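Local atomic coordinates of YcgJ protein (Bacillus subtilis, PDB entry 1XXL), a protein that is of unknown function but probably transfers methyl groups from S-adenosylmethionine to an as yet unidentified substrate. Residues Y95-F100 / F120-H125. Residues are numbered along the deposited sequence; the frame is centred on the assembly and turned at random.
Sequences YAAHHF and FLLVDH. With SO4 (sulfate ion), chain D.
L122 reaches the loop 95-100 through one methyl, its CD1 lying 4.2 Å from CB of A97. At V123 the backbone takes over: its O accepts the N-H of Y95 at 2.7 Å, with the donor 36° out of the carbonyl plane, and also a hydrogen from a water that in turn accepts from A96 N. With chi1 at 168°, CG1 of V123 points back from the backbone N, which brings it over one face of the Y95 ring, 3.8 Å from the centroid and close to the ring normal, a CH-pi contact. The Y95 OH donates a very short hydrogen bond to O4 of a sulfate, probably from the crystallisation liquor, which H6, H8 and S9 also bind. The Y95 N-H bond carries on the parallel pairing of strands 88-94 and 118-125 in a Rossmann-like methyltransferase sheet, just past R94, an S-adenosylmethionine-binding residue. D124 receives the loop's 3-10 turn: OD2 offers its syn lone pair to H98 ND1 at 2.7 Å, the oxygen near the imidazole plane, while OD1 takes weak bonds from H98 N and ND1. OD2 also accepts H125 N, at 2.9 Å, from above the carboxylate plane. An asparagine here would probably cost either H98 ND1 its short bond and H125 N its acceptor, or H98 N its weak one, leaving the imidazole less firmly held. H125 stacks its ring, offset, on that of H98, centroids 4.6 Å apart and planes at 30°; H125 NE2 lies over one H98 face, 3.6 Å from H98 CE1, while H125 ND1 is hydrogen-bonded to E151.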
ATOM      1  N   TYR A  95       1.278   1.019   0.356  1.00 13.32           N
ATOM      2  CA  TYR A  95       0.273   1.127   1.405  1.00 13.91           C
ATOM      3  C   TYR A  95      -1.014   1.803   0.944  1.00 14.63           C
ATOM      4  O   TYR A  95      -1.615   2.591   1.666  1.00 15.71           O
ATOM      5  CB  TYR A  95       0.858   1.799   2.666  1.00 14.08           C
ATOM      6  CG  TYR A  95       2.008   1.019   3.295  1.00 12.84           C
ATOM      7  CD1 TYR A  95       1.813  -0.263   3.804  1.00 13.22           C
ATOM      8  CD2 TYR A  95       3.281   1.574   3.397  1.00 14.18           C
ATOM      9  CE1 TYR A  95       2.855  -0.975   4.417  1.00 13.45           C
ATOM     10  CE2 TYR A  95       4.354   0.859   3.993  1.00 14.13           C
ATOM     11  CZ  TYR A  95       4.130  -0.406   4.501  1.00 13.38           C
ATOM     12  OH  TYR A  95       5.157  -1.105   5.066  1.00 12.55           O
ATOM     13  N   ALA A  96      -1.453   1.475  -0.268  1.00 14.57           N
ATOM     14  CA  ALA A  96      -2.672   2.059  -0.816  1.00 14.19           C
ATOM     15  C   ALA A  96      -3.769   1.038  -1.106  1.00 14.01           C
ATOM     16  O   ALA A  96      -4.936   1.377  -1.049  1.00 14.11           O
ATOM     17  CB  ALA A  96      -2.333   2.826  -2.093  1.00 14.35           C
ATOM     18  N   ALA A  97      -3.403  -0.191  -1.449  1.00 14.13           N
ATOM     19  CA  ALA A  97      -4.388  -1.199  -1.903  1.00 14.39           C
ATOM     20  C   ALA A  97      -5.511  -1.478  -0.906  1.00 14.32           C
ATOM     21  O   ALA A  97      -6.654  -1.751  -1.313  1.00 13.62           O
ATOM     22  CB  ALA A  97      -3.698  -2.490  -2.268  1.00 13.98           C
ATOM     23  N   HIS A  98      -5.196  -1.421   0.387  1.00 14.20           N
ATOM     24  CA  HIS A  98      -6.221  -1.652   1.408  1.00 15.28           C
ATOM     25  C   HIS A  98      -7.350  -0.617   1.400  1.00 14.63           C
ATOM     26  O   HIS A  98      -8.383  -0.832   2.025  1.00 14.06           O
ATOM     27  CB  HIS A  98      -5.613  -1.806   2.820  1.00 15.14           C
ATOM     28  CG  HIS A  98      -4.840  -0.619   3.300  1.00 16.45           C
ATOM     29  ND1 HIS A  98      -3.474  -0.497   3.122  1.00 17.65           N
ATOM     30  CD2 HIS A  98      -5.229   0.477   3.997  1.00 18.10           C
ATOM     31  CE1 HIS A  98      -3.068   0.639   3.667  1.00 18.32           C
ATOM     32  NE2 HIS A  98      -4.116   1.252   4.194  1.00 16.50           N
ATOM     33  N   HIS A  99      -7.151   0.485   0.684  1.00 15.41           N
ATOM     34  CA  HIS A  99      -8.170   1.515   0.499  1.00 16.87           C
ATOM     35  C   HIS A  99      -8.951   1.390  -0.815  1.00 17.03           C
ATOM     36  O   HIS A  99      -9.888   2.138  -1.014  1.00 17.03           O
ATOM     37  CB  HIS A  99      -7.534   2.908   0.519  1.00 18.35           C
ATOM     38  CG  HIS A  99      -7.049   3.338   1.862  1.00 20.55           C
ATOM     39  ND1 HIS A  99      -5.830   3.953   2.044  1.00 26.00           N
ATOM     40  CD2 HIS A  99      -7.618   3.245   3.088  1.00 24.19           C
ATOM     41  CE1 HIS A  99      -5.671   4.225   3.330  1.00 27.57           C
ATOM     42  NE2 HIS A  99      -6.739   3.795   3.986  1.00 26.36           N
ATOM     43  N   PHE A 100      -8.578   0.471  -1.706  1.00 17.10           N
ATOM     44  CA  PHE A 100      -9.283   0.313  -2.985  1.00 18.09           C
ATOM     45  C   PHE A 100     -10.706  -0.179  -2.748  1.00 17.96           C
ATOM     46  O   PHE A 100     -10.905  -1.089  -1.988  1.00 18.33           O
ATOM     47  CB  PHE A 100      -8.595  -0.725  -3.892  1.00 18.14           C
ATOM     48  CG  PHE A 100      -7.245  -0.335  -4.399  1.00 18.07           C
ATOM     49  CD1 PHE A 100      -6.751   0.946  -4.269  1.00 19.11           C
ATOM     50  CD2 PHE A 100      -6.470  -1.271  -5.032  1.00 19.21           C
ATOM     51  CE1 PHE A 100      -5.507   1.263  -4.772  1.00 19.13           C
ATOM     52  CE2 PHE A 100      -5.226  -0.952  -5.535  1.00 19.38           C
ATOM     53  CZ  PHE A 100      -4.758   0.321  -5.411  1.00 19.70           C
ATOM     54  N   PHE A 120       5.128  -4.482 -11.604  1.00 11.53           N
ATOM     55  CA  PHE A 120       4.202  -3.944 -10.606  1.00 11.61           C
ATOM     56  C   PHE A 120       4.807  -4.195  -9.233  1.00 11.52           C
ATOM     57  O   PHE A 120       5.080  -5.350  -8.860  1.00 11.91           O
ATOM     58  CB  PHE A 120       2.836  -4.647 -10.711  1.00 11.85           C
ATOM     59  CG  PHE A 120       1.816  -4.208  -9.685  1.00 11.84           C
ATOM     60  CD1 PHE A 120       1.722  -2.878  -9.276  1.00 10.73           C
ATOM     61  CD2 PHE A 120       0.910  -5.129  -9.170  1.00 12.54           C
ATOM     62  CE1 PHE A 120       0.767  -2.487  -8.337  1.00 12.43           C
ATOM     63  CE2 PHE A 120      -0.045  -4.746  -8.256  1.00 13.23           C
ATOM     64  CZ  PHE A 120      -0.124  -3.424  -7.835  1.00 12.89           C
ATOM     65  N   LEU A 121       5.039  -3.115  -8.500  1.00 10.67           N
ATOM     66  CA  LEU A 121       5.655  -3.174  -7.191  1.00 10.61           C
ATOM     67  C   LEU A 121       4.620  -2.773  -6.162  1.00 10.40           C
ATOM     68  O   LEU A 121       4.206  -1.609  -6.087  1.00 10.32           O
ATOM     69  CB  LEU A 121       6.883  -2.262  -7.137  1.00 10.95           C
ATOM     70  CG  LEU A 121       7.958  -2.636  -8.154  1.00 12.30           C
ATOM     71  CD1 LEU A 121       8.993  -1.571  -8.231  1.00 16.42           C
ATOM     72  CD2 LEU A 121       8.621  -3.948  -7.825  1.00 14.97           C
ATOM     73  N   LEU A 122       4.201  -3.758  -5.371  1.00  9.82           N
ATOM     74  CA  LEU A 122       3.105  -3.597  -4.454  1.00 10.25           C
ATOM     75  C   LEU A 122       3.600  -3.782  -3.037  1.00 10.01           C
ATOM     76  O   LEU A 122       4.102  -4.853  -2.699  1.00  9.21           O
ATOM     77  CB  LEU A 122       2.040  -4.640  -4.807  1.00  9.72           C
ATOM     78  CG  LEU A 122       0.891  -4.852  -3.854  1.00 11.16           C
ATOM     79  CD1 LEU A 122       0.012  -3.625  -3.831  1.00 11.58           C
ATOM     80  CD2 LEU A 122       0.096  -6.101  -4.258  1.00 12.43           C
ATOM     81  N   VAL A 123       3.483  -2.725  -2.226  1.00  9.25           N
ATOM     82  CA  VAL A 123       3.729  -2.806  -0.805  1.00  9.48           C
ATOM     83  C   VAL A 123       2.427  -2.577  -0.072  1.00  9.69           C
ATOM     84  O   VAL A 123       1.726  -1.595  -0.320  1.00  9.39           O
ATOM     85  CB  VAL A 123       4.814  -1.758  -0.310  1.00 10.01           C
ATOM     86  CG1 VAL A 123       4.854  -1.660   1.221  1.00  9.73           C
ATOM     87  CG2 VAL A 123       6.134  -2.151  -0.833  1.00  9.78           C
ATOM     88  N   ASP A 124       2.100  -3.498   0.821  1.00 10.20           N
ATOM     89  CA  ASP A 124       1.008  -3.275   1.725  1.00 10.49           C
ATOM     90  C   ASP A 124       1.159  -4.174   2.931  1.00 10.06           C
ATOM     91  O   ASP A 124       1.982  -5.072   2.958  1.00  9.41           O
ATOM     92  CB  ASP A 124      -0.357  -3.489   1.014  1.00 11.17           C
ATOM     93  CG  ASP A 124      -1.466  -2.580   1.571  1.00 13.03           C
ATOM     94  OD1 ASP A 124      -2.551  -2.558   0.947  1.00 15.11           O
ATOM     95  OD2 ASP A 124      -1.268  -1.910   2.628  1.00 11.29           O
ATOM     96  N   HIS A 125       0.373  -3.909   3.956  1.00 10.17           N
ATOM     97  CA  HIS A 125       0.214  -4.908   4.984  1.00 11.08           C
ATOM     98  C   HIS A 125      -0.878  -5.884   4.504  1.00 11.08           C
ATOM     99  O   HIS A 125      -1.671  -5.562   3.617  1.00 12.14           O
ATOM    100  CB  HIS A 125      -0.010  -4.342   6.394  1.00 11.56           C
ATOM    101  CG  HIS A 125      -0.852  -3.121   6.446  1.00 13.19           C
ATOM    102  ND1 HIS A 125      -2.217  -3.171   6.584  1.00 14.98           N
ATOM    103  CD2 HIS A 125      -0.520  -1.807   6.403  1.00 16.88           C
ATOM    104  CE1 HIS A 125      -2.698  -1.939   6.609  1.00 17.24           C
ATOM    105  NE2 HIS A 125      -1.689  -1.093   6.493  1.00 17.84           N
TER
HETATM  106  S   SO4 D 404       8.176   0.603   6.038  1.00 19.87           S
HETATM  107  O1  SO4 D 404       8.646  -0.754   5.963  1.00 21.96           O
HETATM  108  O2  SO4 D 404       8.888   1.471   5.089  1.00 17.03           O
HETATM  109  O3  SO4 D 404       8.357   1.084   7.363  1.00 24.82           O
HETATM  110  O4  SO4 D 404       6.771   0.619   5.845  1.00 24.69           O
HETATM  111  O   HOH W   1      -0.581  -0.937  -1.559  1.00 14.06           O